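Local coordinates for protein spydx (Streptococcus pyogenes, PDB 2J43) that binds glycogen through tandem family 41 carbohydrate-binding modules belonging to a streptococcal virulence factor, a pullulanase that probably hydrolyses alpha-1,6-glucosidic linkages in branched alpha-glucans, at residues 141-146 against 171-176; 118-121 against 127-130; 112-117 against 194-199; 161-164 against 169-172. All coordinates share one frame; numbering follows the deposited sequence.

All four contacts lie in the second of the two modules, and each joins parts of its beta structure through apolar side chains. Interaction 4 is the most buried, an aliphatic meeting of one strand's end and adjoining loop with the start of the next strand. In interaction 2, at the other end of strand 113-119 from interaction 3, tyrosine and asparagine meet a leucine. Interaction 3 adds a water between two backbone carbonyls. Interaction 1 is the most open and the only one with an aromatic face packed on an aliphatic chain. Interactions 1 and 4 share strand 170-176, and interactions 2 and 3 share strand 113-119; Phe172 packs on Ile116, joining the two strands in the core.

Interaction 1. Residues 141-146 against 171-176; sequences TDWPNG and GFLILD
Leu175 reaches out of its strand with both methyls against Trp143 and Pro144. Its CD1 lies over the six-membered ring of Trp143, 4.1 Å from the centroid and 21° off the normal, a CH-pi contact displaced toward the rim. CD2 of the same leucine approaches the ring's far corner, 3.5 Å from Trp143 CH2. Pro144 CB comes over the same face of the indole and also meets Leu175 CD1, at 3.7 Å, so that one methyl packs against both residues. Leu173 CD2 adds a looser touch near the ring plane, at the edge. In Trp143, CG points opposite the amide nitrogen (chi1 -179°), which carries the indole out from the loop to the side chains of Leu175 and Leu173.

Behind these side chains stands a type VI turn: the peptide before Pro144 is cis, and Asn145 N bonds to Asp142 O at 2.8 Å. An inverse gamma turn centred on Asn145 follows, its bond running from Gly146 N to Pro144 O. Proline suits the first turn because it tolerates the cis peptide. Trp131 of strand 128-134 meets the exposed Trp143 edge-to-face, consistent with the aromatic platforms by which family 41 modules bind alpha-glucans, while Ile184 touches both Pro144 and Leu175. The loop 141-146, leading from strand 128-134 into strand 147-153, is thereby laid against strand 170-176, which pairs antiparallel with 128-134.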
loop_
_atom_site.group_PDB
_atom_site.type_symbol
_atom_site.label_atom_id
_atom_site.label_comp_id
_atom_site.label_asym_id
_atom_site.label_seq_id
_atom_site.Cartn_x
_atom_site.Cartn_y
_atom_site.Cartn_z
ATOM N N THR A 141 -17.634 -3.527 21.505
ATOM C CA THR A 141 -18.354 -3.519 22.791
ATOM C C THR A 141 -17.557 -4.199 23.881
ATOM O O THR A 141 -16.493 -4.838 23.634
ATOM C CB THR A 141 -19.713 -4.253 22.638
ATOM O OG1 THR A 141 -19.472 -5.604 22.208
ATOM C CG2 THR A 141 -20.546 -3.628 21.541
ATOM N N ASP A 142 -17.999 -3.979 25.116
ATOM C CA ASP A 142 -17.415 -4.620 26.306
ATOM C C ASP A 142 -15.938 -4.321 26.479
ATOM O O ASP A 142 -15.076 -5.198 26.510
ATOM C CB ASP A 142 -17.703 -6.144 26.327
ATOM C CG ASP A 142 -19.193 -6.443 26.241
ATOM O OD1 ASP A 142 -19.950 -6.011 27.142
ATOM O OD2 ASP A 142 -19.719 -7.025 25.272
ATOM N N TRP A 143 -15.647 -3.042 26.660
ATOM C CA TRP A 143 -14.305 -2.602 26.973
ATOM C C TRP A 143 -13.551 -3.478 27.973
ATOM O O TRP A 143 -14.112 -3.766 29.022
ATOM C CB TRP A 143 -14.415 -1.177 27.517
ATOM C CG TRP A 143 -13.123 -0.610 27.846
ATOM C CD1 TRP A 143 -12.474 -0.687 29.026
ATOM C CD2 TRP A 143 -12.283 0.124 26.967
ATOM N NE1 TRP A 143 -11.270 -0.026 28.956
ATOM C CE2 TRP A 143 -11.131 0.482 27.690
ATOM C CE3 TRP A 143 -12.384 0.524 25.633
ATOM C CZ2 TRP A 143 -10.091 1.213 27.124
ATOM C CZ3 TRP A 143 -11.349 1.270 25.090
ATOM C CH2 TRP A 143 -10.239 1.602 25.815
ATOM N N PRO A 144 -12.296 -3.881 27.728
ATOM C CA PRO A 144 -11.502 -3.594 26.536
ATOM C C PRO A 144 -11.502 -4.701 25.456
ATOM O O PRO A 144 -10.491 -4.810 24.731
ATOM C CB PRO A 144 -10.104 -3.501 27.142
ATOM C CG PRO A 144 -10.103 -4.689 28.122
ATOM C CD PRO A 144 -11.490 -4.652 28.710
ATOM N N ASN A 145 -12.602 -5.442 25.297
ATOM C CA ASN A 145 -12.574 -6.551 24.309
ATOM C C ASN A 145 -12.813 -6.130 22.831
ATOM O O ASN A 145 -13.841 -6.378 22.199
ATOM C CB ASN A 145 -13.489 -7.690 24.730
ATOM C CG ASN A 145 -13.119 -9.032 24.088
ATOM O OD1 ASN A 145 -12.168 -9.175 23.295
ATOM N ND2 ASN A 145 -13.907 -10.017 24.416
ATOM N N GLY A 146 -11.797 -5.568 22.248
ATOM C CA GLY A 146 -11.925 -5.155 20.865
ATOM C C GLY A 146 -11.547 -6.257 19.892
ATOM O O GLY A 146 -11.494 -7.420 20.231
ATOM N N GLY A 171 -12.840 6.132 14.054
ATOM C CA GLY A 171 -11.972 6.296 15.184
ATOM C C GLY A 171 -11.615 4.900 15.660
ATOM O O GLY A 171 -12.386 3.941 15.522
ATOM N N PHE A 172 -10.432 4.809 16.206
ATOM C CA PHE A 172 -9.985 3.565 16.794
ATOM C C PHE A 172 -8.866 3.785 17.803
ATOM O O PHE A 172 -8.276 4.858 17.941
ATOM C CB PHE A 172 -9.574 2.565 15.688
ATOM C CG PHE A 172 -8.393 2.977 14.864
ATOM C CD1 PHE A 172 -7.082 2.573 15.188
ATOM C CD2 PHE A 172 -8.561 3.768 13.757
ATOM C CE1 PHE A 172 -6.016 2.960 14.391
ATOM C CE2 PHE A 172 -7.461 4.113 12.956
ATOM C CZ PHE A 172 -6.219 3.704 13.300
ATOM N N LEU A 173 -8.579 2.729 18.568
ATOM C CA LEU A 173 -7.514 2.779 19.533
ATOM C C LEU A 173 -6.904 1.418 19.653
ATOM O O LEU A 173 -7.600 0.436 19.547
ATOM C CB LEU A 173 -8.031 3.249 20.897
ATOM C CG LEU A 173 -6.974 3.765 21.857
ATOM C CD1 LEU A 173 -6.112 4.931 21.375
ATOM C CD2 LEU A 173 -7.591 4.144 23.241
ATOM N N ILE A 174 -5.606 1.350 19.839
ATOM C CA ILE A 174 -4.972 0.036 20.067
ATOM C C ILE A 174 -4.910 -0.211 21.573
ATOM O O ILE A 174 -4.373 0.631 22.334
ATOM C CB ILE A 174 -3.561 -0.042 19.491
ATOM C CG1 ILE A 174 -3.505 0.412 18.035
ATOM C CG2 ILE A 174 -2.994 -1.474 19.619
ATOM C CD1 ILE A 174 -4.409 -0.384 17.090
ATOM N N LEU A 175 -5.410 -1.367 21.995
ATOM C CA LEU A 175 -5.478 -1.752 23.408
ATOM C C LEU A 175 -4.571 -2.904 23.743
ATOM O O LEU A 175 -4.295 -3.769 22.896
ATOM C CB LEU A 175 -6.903 -2.177 23.756
ATOM C CG LEU A 175 -8.037 -1.234 23.362
ATOM C CD1 LEU A 175 -9.385 -1.764 23.907
ATOM C CD2 LEU A 175 -7.719 0.171 23.845
ATOM N N ASP A 176 -4.087 -2.908 24.979
ATOM C CA ASP A 176 -3.389 -4.051 25.509
ATOM C C ASP A 176 -4.213 -4.658 26.635
ATOM O O ASP A 176 -4.254 -4.143 27.732
ATOM C CB ASP A 176 -1.998 -3.616 25.970
ATOM C CG ASP A 176 -1.172 -4.763 26.483
ATOM O OD1 ASP A 176 -1.734 -5.869 26.680
ATOM O OD2 ASP A 176 0.058 -4.607 26.739
#

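Interaction 2. Residues 118-121 against 127-130; sequences YHNQ and NLAV
Leu128 contributes the largest share of the buried surface, and its CD1 makes both close contacts, with Tyr118 and with Asn120. The methyl stands 3.9 Å from Tyr118 CE2, approaching the phenol obliquely, with the two side chains crossing at about a right angle. Asn120 meets Leu128 from the opposite direction, its ND2 3.9 Å from the same CD1, a van der Waals touch and not a polar one. Leucine suits this place because one terminal methyl of its extended chain (chi2 -170°, CD1 anti to CA) reaches both the ring and the amide.

The polar ends look elsewhere. Tyr118 OH bonds to the backbone oxygen of Asp206, and Asn120 ND2 to that of His124, which fixes the amide within the intervening loop. Tyrosine fits here since its ring joins the apolar interior, where it also touches Ile174, while its hydroxyl is satisfied by a carbonyl.

The two strands are not neighbours in the sheet: Tyr118 pairs through its backbone with Ala157, and Ala129 with Leu175. Loop 120-127 therefore bridges between strands whose side chains meet across the interior, as in the beta arches of sandwich domains.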
loop_
_atom_site.group_PDB
_atom_site.type_symbol
_atom_site.label_atom_id
_atom_site.label_comp_id
_atom_site.label_asym_id
_atom_site.label_seq_id
_atom_site.Cartn_x
_atom_site.Cartn_y
_atom_site.Cartn_z
ATOM N N TYR A 118 -1.002 -2.613 12.518
ATOM C CA TYR A 118 -0.347 -2.114 13.715
ATOM C C TYR A 118 0.962 -2.841 13.865
ATOM O O TYR A 118 0.935 -4.042 13.925
ATOM C CB TYR A 118 -1.178 -2.390 15.004
ATOM C CG TYR A 118 -0.421 -1.939 16.233
ATOM C CD1 TYR A 118 -0.275 -0.575 16.500
ATOM C CD2 TYR A 118 0.167 -2.853 17.121
ATOM C CE1 TYR A 118 0.461 -0.128 17.592
ATOM C CE2 TYR A 118 0.882 -2.413 18.241
ATOM C CZ TYR A 118 1.033 -1.050 18.459
ATOM O OH TYR A 118 1.744 -0.607 19.562
ATOM N N HIS A 119 2.067 -2.100 13.943
ATOM C CA HIS A 119 3.411 -2.634 14.095
ATOM C C HIS A 119 3.995 -2.154 15.433
ATOM O O HIS A 119 3.774 -0.998 15.824
ATOM C CB HIS A 119 4.298 -2.183 12.915
ATOM C CG HIS A 119 5.606 -2.925 12.819
ATOM N ND1 HIS A 119 6.736 -2.540 13.495
ATOM C CD2 HIS A 119 5.958 -4.006 12.079
ATOM C CE1 HIS A 119 7.715 -3.393 13.236
ATOM N NE2 HIS A 119 7.278 -4.277 12.363
ATOM N N ASN A 120 4.697 -3.051 16.134
ATOM C CA ASN A 120 5.497 -2.662 17.284
ATOM C C ASN A 120 6.908 -3.240 17.176
ATOM O O ASN A 120 7.177 -4.068 16.309
ATOM C CB ASN A 120 4.802 -2.986 18.638
ATOM C CG ASN A 120 4.586 -4.478 18.868
ATOM O OD1 ASN A 120 5.200 -5.323 18.197
ATOM N ND2 ASN A 120 3.678 -4.821 19.852
ATOM N N GLN A 121 7.796 -2.785 18.071
ATOM C CA GLN A 121 9.234 -3.110 17.974
ATOM C C GLN A 121 9.503 -4.546 18.329
ATOM O O GLN A 121 10.348 -5.206 17.714
ATOM C CB GLN A 121 10.020 -2.238 18.933
ATOM C CG GLN A 121 9.911 -0.784 18.661
ATOM C CD GLN A 121 10.450 -0.421 17.303
ATOM O OE1 GLN A 121 9.686 -0.045 16.407
ATOM N NE2 GLN A 121 11.761 -0.547 17.130
ATOM N N ASN A 127 -2.816 -10.663 22.831
ATOM C CA ASN A 127 -3.743 -9.931 23.701
ATOM C C ASN A 127 -3.860 -8.430 23.403
ATOM O O ASN A 127 -4.409 -7.664 24.191
ATOM C CB ASN A 127 -3.449 -10.188 25.162
ATOM C CG ASN A 127 -3.393 -11.675 25.503
ATOM O OD1 ASN A 127 -2.362 -12.155 26.002
ATOM N ND2 ASN A 127 -4.408 -12.402 25.147
ATOM N N LEU A 128 -3.344 -8.001 22.265
ATOM C CA LEU A 128 -3.614 -6.636 21.797
ATOM C C LEU A 128 -4.924 -6.667 20.999
ATOM O O LEU A 128 -5.234 -7.673 20.360
ATOM C CB LEU A 128 -2.461 -6.147 20.926
ATOM C CG LEU A 128 -1.117 -6.021 21.630
ATOM C CD1 LEU A 128 -0.110 -5.281 20.688
ATOM C CD2 LEU A 128 -1.135 -5.381 22.995
ATOM N N ALA A 129 -5.676 -5.570 20.996
ATOM C CA ALA A 129 -6.955 -5.527 20.281
ATOM C C ALA A 129 -7.183 -4.133 19.766
ATOM O O ALA A 129 -6.563 -3.184 20.252
ATOM C CB ALA A 129 -8.102 -5.891 21.211
ATOM N N VAL A 130 -8.125 -4.006 18.862
ATOM C CA VAL A 130 -8.475 -2.709 18.270
ATOM C C VAL A 130 -9.895 -2.358 18.701
ATOM O O VAL A 130 -10.827 -3.096 18.434
ATOM C CB VAL A 130 -8.410 -2.720 16.728
ATOM C CG1 VAL A 130 -8.600 -1.247 16.226
ATOM C CG2 VAL A 130 -7.096 -3.316 16.265
#

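Interaction 3. Residues 112-117 against 194-199; sequences GYLRIN and KELDNH
In the second module's beta sandwich, Leu114 of the first strand packs against Leu196 and His199 of the loop that leads into strand 201-205. A chi1 of -175° sends CG out toward the loop, and the fork at CG gives each methyl its own partner. CD2 meets Leu196 CD2 at 4.2 Å, the side chains crossing at about a right angle, and CD1 rests 3.7 Å from the carbonyl oxygen of His199. Leucine is well chosen on both sides: branched ends fill the space between strand and loop without asking for polar partners. The first bond of Leu196's side chain runs alongside the strand, but its end comes nearer.

A water lies between the backbones, placed to donate to His199 O at 2.9 Å and to Tyr113 O at 3.1 Å, though other acceptors may compete for its protons. The imidazole of His199 leads the other way: ND1 bonds to Tyr106 OH, from the chain just past strand 103-104 of the first module.

Leu114 also packs on Val202 and Ile170, while Arg115 shares backbone bonds with Thr200 and Val202. Strand 201-205 runs parallel to 113-119 at the sheet's edge, the loop before it covering Leu114 in this beta-sandwich module.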
loop_
_atom_site.group_PDB
_atom_site.type_symbol
_atom_site.label_atom_id
_atom_site.label_comp_id
_atom_site.label_asym_id
_atom_site.label_seq_id
_atom_site.Cartn_x
_atom_site.Cartn_y
_atom_site.Cartn_z
ATOM N N GLY A 112 -15.315 -0.882 0.969
ATOM C CA GLY A 112 -16.192 -0.947 2.126
ATOM C C GLY A 112 -15.549 -1.521 3.383
ATOM O O GLY A 112 -16.231 -1.806 4.389
ATOM N N TYR A 113 -14.239 -1.711 3.326
ATOM C CA TYR A 113 -13.484 -2.146 4.498
ATOM C C TYR A 113 -12.283 -1.210 4.666
ATOM O O TYR A 113 -11.811 -0.612 3.708
ATOM C CB TYR A 113 -12.993 -3.589 4.319
ATOM C CG TYR A 113 -14.061 -4.681 4.364
ATOM C CD1 TYR A 113 -14.144 -5.543 5.462
ATOM C CD2 TYR A 113 -14.939 -4.895 3.290
ATOM C CE1 TYR A 113 -15.095 -6.583 5.500
ATOM C CE2 TYR A 113 -15.908 -5.922 3.333
ATOM C CZ TYR A 113 -15.969 -6.761 4.439
ATOM O OH TYR A 113 -16.896 -7.795 4.518
ATOM N N LEU A 114 -11.809 -1.041 5.897
ATOM C CA LEU A 114 -10.540 -0.381 6.149
ATOM C C LEU A 114 -9.688 -1.434 6.867
ATOM O O LEU A 114 -10.115 -1.996 7.867
ATOM C CB LEU A 114 -10.702 0.855 7.039
ATOM C CG LEU A 114 -9.415 1.663 7.252
ATOM C CD1 LEU A 114 -8.905 2.273 5.951
ATOM C CD2 LEU A 114 -9.470 2.763 8.352
ATOM N N ARG A 115 -8.495 -1.749 6.354
ATOM C CA ARG A 115 -7.507 -2.500 7.145
ATOM C C ARG A 115 -6.692 -1.573 8.038
ATOM O O ARG A 115 -6.084 -0.599 7.563
ATOM C CB ARG A 115 -6.527 -3.260 6.243
ATOM C CG ARG A 115 -5.510 -4.070 7.018
ATOM C CD ARG A 115 -4.763 -5.125 6.222
ATOM N NE ARG A 115 -5.638 -6.142 5.680
ATOM C CZ ARG A 115 -5.213 -7.167 4.928
ATOM N NH1 ARG A 115 -3.932 -7.280 4.598
ATOM N NH2 ARG A 115 -6.087 -8.083 4.509
ATOM N N ILE A 116 -6.654 -1.902 9.334
ATOM C CA ILE A 116 -5.802 -1.234 10.291
ATOM C C ILE A 116 -4.619 -2.131 10.557
ATOM O O ILE A 116 -4.760 -3.214 11.097
ATOM C CB ILE A 116 -6.578 -0.951 11.580
ATOM C CG1 ILE A 116 -7.738 0.004 11.275
ATOM C CG2 ILE A 116 -5.597 -0.441 12.660
ATOM C CD1 ILE A 116 -8.728 0.237 12.445
ATOM N N ASN A 117 -3.437 -1.681 10.166
ATOM C CA ASN A 117 -2.193 -2.379 10.395
ATOM C C ASN A 117 -1.501 -1.774 11.613
ATOM O O ASN A 117 -1.439 -0.527 11.740
ATOM C CB ASN A 117 -1.250 -2.189 9.186
ATOM C CG ASN A 117 -1.769 -2.784 7.927
ATOM O OD1 ASN A 117 -1.609 -3.997 7.711
ATOM N ND2 ASN A 117 -2.452 -1.967 7.074
ATOM N N LYS A 194 -10.126 10.012 8.222
ATOM C CA LYS A 194 -11.246 10.446 7.390
ATOM C C LYS A 194 -10.892 10.578 5.899
ATOM O O LYS A 194 -11.523 11.362 5.196
ATOM C CB LYS A 194 -11.777 11.800 7.914
ATOM C CG LYS A 194 -10.745 12.912 7.995
ATOM C CD LYS A 194 -11.375 14.301 7.792
ATOM C CE LYS A 194 -12.025 14.853 9.040
ATOM N NZ LYS A 194 -12.291 16.337 8.901
ATOM N N GLU A 195 -9.898 9.844 5.421
ATOM C CA GLU A 195 -9.593 9.803 3.983
ATOM C C GLU A 195 -10.023 8.451 3.383
ATOM O O GLU A 195 -9.265 7.806 2.673
ATOM C CB GLU A 195 -8.080 10.040 3.730
ATOM C CG GLU A 195 -7.365 11.061 4.616
ATOM C CD GLU A 195 -5.903 11.297 4.202
ATOM O OE1 GLU A 195 -5.059 10.351 4.178
ATOM O OE2 GLU A 195 -5.593 12.458 3.873
ATOM N N LEU A 196 -11.244 8.000 3.666
ATOM C CA LEU A 196 -11.663 6.651 3.245
ATOM C C LEU A 196 -11.835 6.411 1.734
ATOM O O LEU A 196 -11.930 5.261 1.296
ATOM C CB LEU A 196 -12.947 6.231 3.951
ATOM C CG LEU A 196 -12.953 6.222 5.481
ATOM C CD1 LEU A 196 -14.398 6.037 5.986
ATOM C CD2 LEU A 196 -12.055 5.140 6.051
ATOM N N ASP A 197 -11.903 7.471 0.939
ATOM C CA ASP A 197 -12.112 7.299 -0.498
ATOM C C ASP A 197 -10.814 6.968 -1.216
ATOM O O ASP A 197 -10.833 6.232 -2.207
ATOM C CB ASP A 197 -12.768 8.543 -1.102
ATOM C CG ASP A 197 -14.229 8.682 -0.709
ATOM O OD1 ASP A 197 -14.785 7.765 -0.059
ATOM O OD2 ASP A 197 -14.916 9.676 -1.020
ATOM N N ASN A 198 -9.695 7.469 -0.708
ATOM C CA ASN A 198 -8.383 7.159 -1.294
ATOM C C ASN A 198 -7.711 5.900 -0.747
ATOM O O ASN A 198 -6.735 5.399 -1.317
ATOM C CB ASN A 198 -7.426 8.320 -1.072
ATOM C CG ASN A 198 -7.872 9.594 -1.762
ATOM O OD1 ASN A 198 -8.643 9.564 -2.722
ATOM N ND2 ASN A 198 -7.381 10.728 -1.267
ATOM N N HIS A 199 -8.209 5.394 0.375
ATOM C CA HIS A 199 -7.389 4.511 1.189
ATOM C C HIS A 199 -8.170 3.396 1.831
ATOM O O HIS A 199 -9.174 3.622 2.498
ATOM C CB HIS A 199 -6.699 5.316 2.267
ATOM C CG HIS A 199 -5.565 6.137 1.752
ATOM N ND1 HIS A 199 -4.355 5.583 1.371
ATOM C CD2 HIS A 199 -5.470 7.464 1.510
ATOM C CE1 HIS A 199 -3.551 6.548 0.947
ATOM N NE2 HIS A 199 -4.204 7.701 1.024
HETATM O O HOH W 1 -11.742 2.375 3.018
#

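Interaction 4. Residues 161-164 against 169-172; sequences VPLK and EIGF
The backbones of 161-164 and 169-172 stand apart without pairing, with Leu163 CA and Ile170 CA 8.3 Å from each other, so Ile170 bridges the interval by its side chain. This is a short connection of the beta-arch kind within a beta-sandwich module: strand 156-162 pairs with 113-119, strand 170-176 with 128-134, and the chain between them turns from one to the other.

Ile170 is the common partner. In the modelled conformer, one of two, CG1 is anti to the backbone N (chi1 -178°) and CD1 continues in the same extended line, carrying this methyl as far as the chain allows. It meets Val161 CG1 at 4.4 Å. In valine and isoleucine the branching at CB puts bulk close to the backbone, which suits extended strands, whereas leucine can lean in from the loop: Leu163's first bond runs alongside the contact and its end comes nearer. The contact is loose and wholly aliphatic.

Around it, Val136 touches both Val161 and Ile170, and Leu114 packs on Ile170 from strand 113-119. The backbone of Leu163 bonds to Gly112, extending the pairing beyond the strand's end. From there the leucine reaches in, its CD2 4.4 Å from Ile170 CD1 in the modelled conformer.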
loop_
_atom_site.group_PDB
_atom_site.type_symbol
_atom_site.label_atom_id
_atom_site.label_comp_id
_atom_site.label_asym_id
_atom_site.label_seq_id
_atom_site.Cartn_x
_atom_site.Cartn_y
_atom_site.Cartn_z
ATOM N N VAL A 161 -11.737 -4.104 8.950
ATOM C CA VAL A 161 -12.907 -3.519 9.593
ATOM C C VAL A 161 -13.992 -3.110 8.578
ATOM O O VAL A 161 -13.797 -2.161 7.815
ATOM C CB VAL A 161 -12.527 -2.288 10.397
ATOM C CG1 VAL A 161 -13.733 -1.734 11.180
ATOM C CG2 VAL A 161 -11.344 -2.588 11.335
ATOM N N PRO A 162 -15.163 -3.732 8.633
ATOM C CA PRO A 162 -16.262 -3.272 7.760
ATOM C C PRO A 162 -16.746 -1.886 8.135
ATOM O O PRO A 162 -16.922 -1.629 9.316
ATOM C CB PRO A 162 -17.383 -4.297 7.993
ATOM C CG PRO A 162 -16.830 -5.379 8.845
ATOM C CD PRO A 162 -15.572 -4.847 9.506
ATOM N N LEU A 163 -16.966 -1.030 7.146
ATOM C CA LEU A 163 -17.405 0.345 7.322
ATOM C C LEU A 163 -18.933 0.446 7.042
ATOM O O LEU A 163 -19.506 -0.395 6.358
ATOM C CB LEU A 163 -16.651 1.277 6.353
ATOM C CG LEU A 163 -15.114 1.261 6.315
ATOM C CD1 LEU A 163 -14.573 2.156 5.221
ATOM C CD2 LEU A 163 -14.625 1.766 7.630
ATOM N N LYS A 164 -19.565 1.459 7.617
ATOM C CA LYS A 164 -20.970 1.703 7.320
ATOM C C LYS A 164 -21.085 2.257 5.894
ATOM O O LYS A 164 -20.129 2.836 5.355
ATOM C CB LYS A 164 -21.600 2.650 8.350
ATOM C CG LYS A 164 -22.476 1.938 9.367
ATOM C CD LYS A 164 -23.161 2.920 10.333
ATOM C CE LYS A 164 -22.915 2.561 11.810
ATOM N NZ LYS A 164 -21.845 3.394 12.431
ATOM N N GLU A 169 -15.725 8.964 8.469
ATOM C CA GLU A 169 -14.715 9.068 9.520
ATOM C C GLU A 169 -14.743 7.830 10.440
ATOM O O GLU A 169 -15.820 7.315 10.731
ATOM C CB GLU A 169 -14.966 10.339 10.328
ATOM C CG GLU A 169 -13.767 10.817 11.108
ATOM C CD GLU A 169 -13.935 12.239 11.639
ATOM O OE1 GLU A 169 -14.308 13.133 10.849
ATOM O OE2 GLU A 169 -13.679 12.450 12.853
ATOM N N ILE A 170 -13.567 7.309 10.780
ATOM C CA ILE A 170 -13.453 6.196 11.733
ATOM C C ILE A 170 -12.555 6.645 12.860
ATOM O O ILE A 170 -11.652 7.433 12.666
ATOM C CB ILE A 170 -12.883 4.894 11.053
ATOM C CG1 ILE A 170 -12.800 3.708 12.023
ATOM C CG2 ILE A 170 -11.476 5.110 10.517
ATOM C CD1 ILE A 170 -12.304 2.413 11.343
ATOM N N GLY A 171 -12.840 6.132 14.054
ATOM C CA GLY A 171 -11.972 6.296 15.184
ATOM C C GLY A 171 -11.615 4.900 15.660
ATOM O O GLY A 171 -12.386 3.941 15.522
ATOM N N PHE A 172 -10.432 4.809 16.206
ATOM C CA PHE A 172 -9.985 3.565 16.794
ATOM C C PHE A 172 -8.866 3.785 17.803
ATOM O O PHE A 172 -8.276 4.858 17.941
ATOM C CB PHE A 172 -9.574 2.565 15.688
ATOM C CG PHE A 172 -8.393 2.977 14.864
ATOM C CD1 PHE A 172 -7.082 2.573 15.188
ATOM C CD2 PHE A 172 -8.561 3.768 13.757
ATOM C CE1 PHE A 172 -6.016 2.960 14.391
ATOM C CE2 PHE A 172 -7.461 4.113 12.956
ATOM C CZ PHE A 172 -6.219 3.704 13.300
#